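Branched-chain phosphotransacylase (Enterococcus faecalis, PDB 1YCO) probably transfers acyl groups, most likely branched-chain ones, between coenzyme A and phosphate. Local coordinates at residues 103-106 against 112-115; 136-141 against 147-152. All blocks are in the same frame, centred on the assembly; numbering follows the deposited sequence.

Contact 1: residues 103-106 against 112-115; sequences VAMV and KTFL
The beta hairpin formed by strands 101-107 and 113-117, inside a mixed sheet, between strands 215-217 and 238-244, is held together here by Val106 and Phe114. These two residues form a hydrogen-bonded antiparallel pair: Val106 N gives its hydrogen to Phe114 O at 2.9 Å, and Phe114 N returns one to Val106 O at 3.1 Å. On the same face of the sheet their side chains run side by side. The Phe114 ring turns a face to the valine, with Val106 CB 4.1 Å from the ring centroid and 27° off its normal, a CH-pi contact, while Val106 CG2 also comes to ring atom CE1 at 3.7 Å. The phenylalanine can do this because its CG sits between the backbone N and the carbonyl carbon (chi1 61°), which swings the ring across to the neighbouring strand. Leu231 of helix 221-234 also packs on Val106.

Met105 and Leu115, the next pair, are non-hydrogen-bonded and occupy the other face, where Leu115 CD2 lies 4.0 Å from Met105 CB. There Phe268 of helix 259-274 packs against the methionine. Ala104 O accepts a CA-H...O contact from Leu115 CA at 3.2 Å, and nearer the turn Thr113 CG2 lies beside Val106 O, while Thr113 OG1 bonds to Gly111 O. Beta-branched and aromatic residues suit these extended backbones. Paired amides thus satisfy the buried backbone polar groups of Val106 and Phe114, and apolar side chains are left to meet the helices on both faces.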
ATOM      1  N   VAL A 103      -3.317   3.340  15.338  1.00 27.49           N
ATOM      2  CA  VAL A 103      -2.960   1.938  15.300  1.00 29.42           C
ATOM      3  C   VAL A 103      -4.185   1.134  14.886  1.00 30.11           C
ATOM      4  O   VAL A 103      -5.283   1.347  15.393  1.00 30.87           O
ATOM      5  CB  VAL A 103      -2.492   1.435  16.688  1.00 29.20           C
ATOM      6  CG1 VAL A 103      -2.353  -0.090  16.685  1.00 28.02           C
ATOM      7  CG2 VAL A 103      -1.165   2.085  17.057  1.00 27.26           C
ATOM      8  N   ALA A 104      -3.975   0.195  13.974  1.00 29.92           N
ATOM      9  CA  ALA A 104      -5.044  -0.649  13.483  1.00 28.95           C
ATOM     10  C   ALA A 104      -4.732  -2.111  13.750  1.00 29.58           C
ATOM     11  O   ALA A 104      -3.565  -2.526  13.772  1.00 27.57           O
ATOM     12  CB  ALA A 104      -5.240  -0.435  11.977  1.00 24.12           C
ATOM     13  N   MET A 105      -5.787  -2.894  13.962  1.00 31.12           N
ATOM     14  CA  MET A 105      -5.630  -4.330  14.162  1.00 32.32           C
ATOM     15  C   MET A 105      -6.166  -4.984  12.895  1.00 28.54           C
ATOM     16  O   MET A 105      -7.279  -4.693  12.458  1.00 28.72           O
ATOM     17  CB  MET A 105      -6.412  -4.829  15.385  1.00 36.94           C
ATOM     18  CG  MET A 105      -6.373  -6.359  15.501  1.00 42.17           C
ATOM     19  SD  MET A 105      -6.134  -7.016  17.158  1.00 51.59           S
ATOM     20  CE  MET A 105      -7.813  -7.484  17.603  1.00 45.44           C
ATOM     21  N   VAL A 106      -5.357  -5.854  12.308  1.00 27.68           N
ATOM     22  CA  VAL A 106      -5.712  -6.551  11.074  1.00 28.81           C
ATOM     23  C   VAL A 106      -5.825  -8.072  11.251  1.00 29.66           C
ATOM     24  O   VAL A 106      -4.925  -8.713  11.788  1.00 27.16           O
ATOM     25  CB  VAL A 106      -4.658  -6.289   9.971  1.00 26.75           C
ATOM     26  CG1 VAL A 106      -5.143  -6.827   8.640  1.00 26.97           C
ATOM     27  CG2 VAL A 106      -4.355  -4.800   9.874  1.00 28.13           C
ATOM     28  N   LYS A 112      -3.818 -15.313  10.424  1.00 51.18           N
ATOM     29  CA  LYS A 112      -2.774 -14.303  10.480  1.00 49.92           C
ATOM     30  C   LYS A 112      -3.285 -12.964  11.005  1.00 48.17           C
ATOM     31  O   LYS A 112      -4.206 -12.369  10.446  1.00 45.32           O
ATOM     32  CB  LYS A 112      -2.157 -14.123   9.098  1.00 51.42           C
ATOM     33  CG  LYS A 112      -0.702 -14.562   9.020  1.00 55.62           C
ATOM     34  CD  LYS A 112       0.232 -13.499   9.591  1.00 56.81           C
ATOM     35  CE  LYS A 112       1.656 -14.021   9.757  1.00 58.44           C
ATOM     36  NZ  LYS A 112       1.796 -14.987  10.902  1.00 61.70           N
ATOM     37  N   THR A 113      -2.663 -12.498  12.083  1.00 44.84           N
ATOM     38  CA  THR A 113      -3.050 -11.250  12.700  1.00 44.54           C
ATOM     39  C   THR A 113      -1.857 -10.354  12.983  1.00 42.24           C
ATOM     40  O   THR A 113      -0.749 -10.831  13.227  1.00 42.07           O
ATOM     41  CB  THR A 113      -3.776 -11.511  14.020  1.00 46.82           C
ATOM     42  OG1 THR A 113      -4.830 -12.452  13.796  1.00 52.13           O
ATOM     43  CG2 THR A 113      -4.367 -10.224  14.571  1.00 46.22           C
ATOM     44  N   PHE A 114      -2.089  -9.047  12.949  1.00 38.85           N
ATOM     45  CA  PHE A 114      -1.025  -8.094  13.227  1.00 35.41           C
ATOM     46  C   PHE A 114      -1.511  -6.659  13.327  1.00 34.37           C
ATOM     47  O   PHE A 114      -2.580  -6.302  12.837  1.00 30.61           O
ATOM     48  CB  PHE A 114       0.065  -8.183  12.158  1.00 33.49           C
ATOM     49  CG  PHE A 114      -0.408  -7.863  10.772  1.00 34.22           C
ATOM     50  CD1 PHE A 114      -0.694  -6.557  10.396  1.00 31.93           C
ATOM     51  CD2 PHE A 114      -0.533  -8.873   9.825  1.00 34.01           C
ATOM     52  CE1 PHE A 114      -1.093  -6.262   9.099  1.00 32.77           C
ATOM     53  CE2 PHE A 114      -0.932  -8.585   8.525  1.00 34.39           C
ATOM     54  CZ  PHE A 114      -1.211  -7.279   8.161  1.00 35.02           C
ATOM     55  N   LEU A 115      -0.701  -5.835  13.971  1.00 31.46           N
ATOM     56  CA  LEU A 115      -1.038  -4.440  14.113  1.00 30.65           C
ATOM     57  C   LEU A 115      -0.347  -3.666  12.993  1.00 30.99           C
ATOM     58  O   LEU A 115       0.743  -4.024  12.546  1.00 30.63           O
ATOM     59  CB  LEU A 115      -0.601  -3.930  15.490  1.00 29.73           C
ATOM     60  CG  LEU A 115      -1.110  -4.713  16.717  1.00 29.50           C
ATOM     61  CD1 LEU A 115      -0.687  -3.969  17.997  1.00 31.36           C
ATOM     62  CD2 LEU A 115      -2.629  -4.835  16.688  1.00 32.35           C
TER

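Contact 2: residues 136-141 against 147-152; sequences NAKEVA and HHPKIA
Helix-on-sheet packing joins helix 127-143 to strand 150-154, the strand that the chain enters soon after leaving the helix. Three small apolar meetings make up the contact, and no hydrogen bond crosses it. Ala141 CB points toward the strand segment and lies 4.2 Å from Pro149 CB. One turn earlier, Lys138 CG stands 4.3 Å from Pro149 CG, while Lys138 CB comes within 4.1 Å of Ile151 CD1. The proline thus touches two residues of the helix, Ala141 with its CB and Lys138 with its CG.

Each residue type fits its place. Alanine, having a single methyl, lets the helix approach the sheet closely, and that methyl also packs on Ile215 of the adjacent strand. Proline, just ahead of the strand, offers a compact and rigid hydrocarbon ring. Isoleucine suits an extended strand; its CG1 is anti to the carbonyl carbon (chi1 -52°), and the chain runs on straight to CD1 (chi2 176°), which carries that terminal methyl to the helix.

Lys138 serves two purposes at the border of the contact. Its CG leaves anti to the backbone N (chi1 177°), bringing the first carbons of the chain alongside the proline and isoleucine. Farther out the chain bends and leads away from the strand segment, and NZ forms a salt bridge with Glu182. Within the helix, Ala141 N bonds to Ala137 O, so this backbone amide needs nothing from the strand. Cohesion between the two segments therefore rests on dispersion and on burying hydrocarbon, including the lysine's own methylenes, while its charge is met by a carboxylate outside them.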
ATOM      1  N   ASN A 136       4.177   3.496  21.052  1.00 31.70           N
ATOM      2  CA  ASN A 136       2.715   3.468  21.166  1.00 32.53           C
ATOM      3  C   ASN A 136       2.137   2.091  20.752  1.00 33.38           C
ATOM      4  O   ASN A 136       1.331   1.502  21.498  1.00 32.45           O
ATOM      5  CB  ASN A 136       2.082   4.586  20.306  1.00 33.47           C
ATOM      6  CG  ASN A 136       2.081   5.968  21.001  1.00 35.82           C
ATOM      7  OD1 ASN A 136       2.815   6.205  21.969  1.00 38.10           O
ATOM      8  ND2 ASN A 136       1.262   6.886  20.486  1.00 34.28           N
ATOM      9  N   ALA A 137       2.549   1.584  19.583  1.00 33.16           N
ATOM     10  CA  ALA A 137       2.083   0.284  19.088  1.00 34.45           C
ATOM     11  C   ALA A 137       2.609  -0.861  19.951  1.00 35.16           C
ATOM     12  O   ALA A 137       1.916  -1.862  20.153  1.00 35.58           O
ATOM     13  CB  ALA A 137       2.492   0.079  17.629  1.00 31.71           C
ATOM     14  N   LYS A 138       3.823  -0.708  20.471  1.00 36.70           N
ATOM     15  CA  LYS A 138       4.393  -1.735  21.338  1.00 39.27           C
ATOM     16  C   LYS A 138       3.564  -1.836  22.608  1.00 39.49           C
ATOM     17  O   LYS A 138       3.352  -2.929  23.128  1.00 40.67           O
ATOM     18  CB  LYS A 138       5.834  -1.408  21.735  1.00 38.99           C
ATOM     19  CG  LYS A 138       6.423  -2.433  22.709  1.00 44.80           C
ATOM     20  CD  LYS A 138       7.640  -1.916  23.493  1.00 48.05           C
ATOM     21  CE  LYS A 138       7.237  -0.855  24.512  1.00 50.14           C
ATOM     22  NZ  LYS A 138       8.384  -0.246  25.248  1.00 51.28           N
ATOM     23  N   GLU A 139       3.103  -0.696  23.111  1.00 39.83           N
ATOM     24  CA  GLU A 139       2.309  -0.688  24.334  1.00 42.14           C
ATOM     25  C   GLU A 139       0.931  -1.299  24.115  1.00 40.35           C
ATOM     26  O   GLU A 139       0.431  -2.034  24.968  1.00 40.14           O
ATOM     27  CB  GLU A 139       2.184   0.738  24.870  1.00 44.62           C
ATOM     28  CG  GLU A 139       3.538   1.373  25.152  1.00 50.87           C
ATOM     29  CD  GLU A 139       3.436   2.779  25.716  1.00 55.66           C
ATOM     30  OE1 GLU A 139       2.562   3.553  25.259  1.00 58.15           O
ATOM     31  OE2 GLU A 139       4.249   3.115  26.607  1.00 59.08           O
ATOM     32  N   VAL A 140       0.324  -1.000  22.973  1.00 37.23           N
ATOM     33  CA  VAL A 140      -0.985  -1.559  22.662  1.00 35.91           C
ATOM     34  C   VAL A 140      -0.900  -3.088  22.642  1.00 37.41           C
ATOM     35  O   VAL A 140      -1.737  -3.764  23.229  1.00 37.22           O
ATOM     36  CB  VAL A 140      -1.501  -1.070  21.289  1.00 34.53           C
ATOM     37  CG1 VAL A 140      -2.766  -1.837  20.901  1.00 31.59           C
ATOM     38  CG2 VAL A 140      -1.798   0.416  21.356  1.00 34.07           C
ATOM     39  N   ALA A 141       0.115  -3.625  21.967  1.00 36.19           N
ATOM     40  CA  ALA A 141       0.275  -5.064  21.890  1.00 37.69           C
ATOM     41  C   ALA A 141       0.507  -5.664  23.283  1.00 38.87           C
ATOM     42  O   ALA A 141      -0.076  -6.690  23.626  1.00 39.37           O
ATOM     43  CB  ALA A 141       1.429  -5.428  20.951  1.00 36.64           C
ATOM     44  N   HIS A 147       3.813 -10.094  25.051  1.00 53.95           N
ATOM     45  CA  HIS A 147       4.957  -9.628  25.831  1.00 54.52           C
ATOM     46  C   HIS A 147       6.162  -9.161  25.006  1.00 52.76           C
ATOM     47  O   HIS A 147       6.716  -8.090  25.268  1.00 53.72           O
ATOM     48  CB  HIS A 147       5.404 -10.729  26.795  1.00 58.10           C
ATOM     49  CG  HIS A 147       4.351 -11.134  27.781  1.00 61.41           C
ATOM     50  ND1 HIS A 147       4.083 -10.414  28.927  1.00 63.97           N
ATOM     51  CD2 HIS A 147       3.504 -12.191  27.795  1.00 62.90           C
ATOM     52  CE1 HIS A 147       3.119 -11.012  29.605  1.00 64.55           C
ATOM     53  NE2 HIS A 147       2.752 -12.094  28.940  1.00 64.98           N
ATOM     54  N   HIS A 148       6.575  -9.967  24.026  1.00 50.52           N
ATOM     55  CA  HIS A 148       7.723  -9.636  23.178  1.00 47.13           C
ATOM     56  C   HIS A 148       7.344  -9.559  21.695  1.00 43.26           C
ATOM     57  O   HIS A 148       7.736 -10.407  20.899  1.00 42.16           O
ATOM     58  CB  HIS A 148       8.831 -10.681  23.358  1.00 50.53           C
ATOM     59  CG  HIS A 148      10.177 -10.211  22.896  1.00 53.77           C
ATOM     60  ND1 HIS A 148      10.938  -9.314  23.616  1.00 54.47           N
ATOM     61  CD2 HIS A 148      10.872 -10.469  21.762  1.00 54.31           C
ATOM     62  CE1 HIS A 148      12.043  -9.038  22.945  1.00 54.44           C
ATOM     63  NE2 HIS A 148      12.027  -9.725  21.817  1.00 55.92           N
ATOM     64  N   PRO A 149       6.588  -8.523  21.306  1.00 40.04           N
ATOM     65  CA  PRO A 149       6.149  -8.329  19.919  1.00 37.05           C
ATOM     66  C   PRO A 149       7.230  -8.042  18.878  1.00 35.35           C
ATOM     67  O   PRO A 149       8.186  -7.312  19.139  1.00 36.42           O
ATOM     68  CB  PRO A 149       5.170  -7.168  20.037  1.00 38.05           C
ATOM     69  CG  PRO A 149       5.757  -6.368  21.155  1.00 39.44           C
ATOM     70  CD  PRO A 149       6.072  -7.444  22.165  1.00 39.75           C
ATOM     71  N   LYS A 150       7.065  -8.619  17.695  1.00 31.74           N
ATOM     72  CA  LYS A 150       7.997  -8.385  16.612  1.00 30.06           C
ATOM     73  C   LYS A 150       7.495  -7.166  15.847  1.00 29.73           C
ATOM     74  O   LYS A 150       6.338  -7.108  15.408  1.00 27.47           O
ATOM     75  CB  LYS A 150       8.097  -9.617  15.704  1.00 31.90           C
ATOM     76  CG  LYS A 150       8.655 -10.833  16.443  1.00 33.43           C
ATOM     77  CD  LYS A 150       8.988 -11.991  15.540  1.00 37.43           C
ATOM     78  CE  LYS A 150       9.397 -13.216  16.372  1.00 40.94           C
ATOM     79  NZ  LYS A 150      10.121 -14.264  15.576  1.00 42.54           N
ATOM     80  N   ILE A 151       8.380  -6.181  15.719  1.00 28.19           N
ATOM     81  CA  ILE A 151       8.072  -4.924  15.055  1.00 25.76           C
ATOM     82  C   ILE A 151       8.953  -4.727  13.834  1.00 27.34           C
ATOM     83  O   ILE A 151      10.160  -4.477  13.927  1.00 28.59           O
ATOM     84  CB  ILE A 151       8.250  -3.751  16.036  1.00 26.24           C
ATOM     85  CG1 ILE A 151       7.441  -4.063  17.311  1.00 26.43           C
ATOM     86  CG2 ILE A 151       7.789  -2.450  15.398  1.00 21.63           C
ATOM     87  CD1 ILE A 151       7.583  -3.042  18.423  1.00 31.48           C
ATOM     88  N   ALA A 152       8.311  -4.847  12.685  1.00 25.82           N
ATOM     89  CA  ALA A 152       8.959  -4.703  11.410  1.00 27.33           C
ATOM     90  C   ALA A 152       8.813  -3.294  10.854  1.00 27.16           C
ATOM     91  O   ALA A 152       7.703  -2.757  10.743  1.00 26.07           O
ATOM     92  CB  ALA A 152       8.378  -5.718  10.424  1.00 28.54           C
TER

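From the N terminus, strand 101-107 comes first, and contact 1 closes a short loop as strand 113-117 turns back beside it. The chain next passes through helix 127-143 and on to strand 150-154, where contact 2 closes a second loop of similar length. The two are in series, neither nested nor crossed, yet both reach the same mixed sheet, with strand 215-217 lying between 113-117 and 150-154. Their centres are about 11 Å apart and they touch directly: Leu115 CD1 packs 3.9 Å from Ala141 CB, and Val103 CG2 meets Ala137 CB at 4.2 Å. Helix 127-143 thus packs against both the hairpin and strand 150-154.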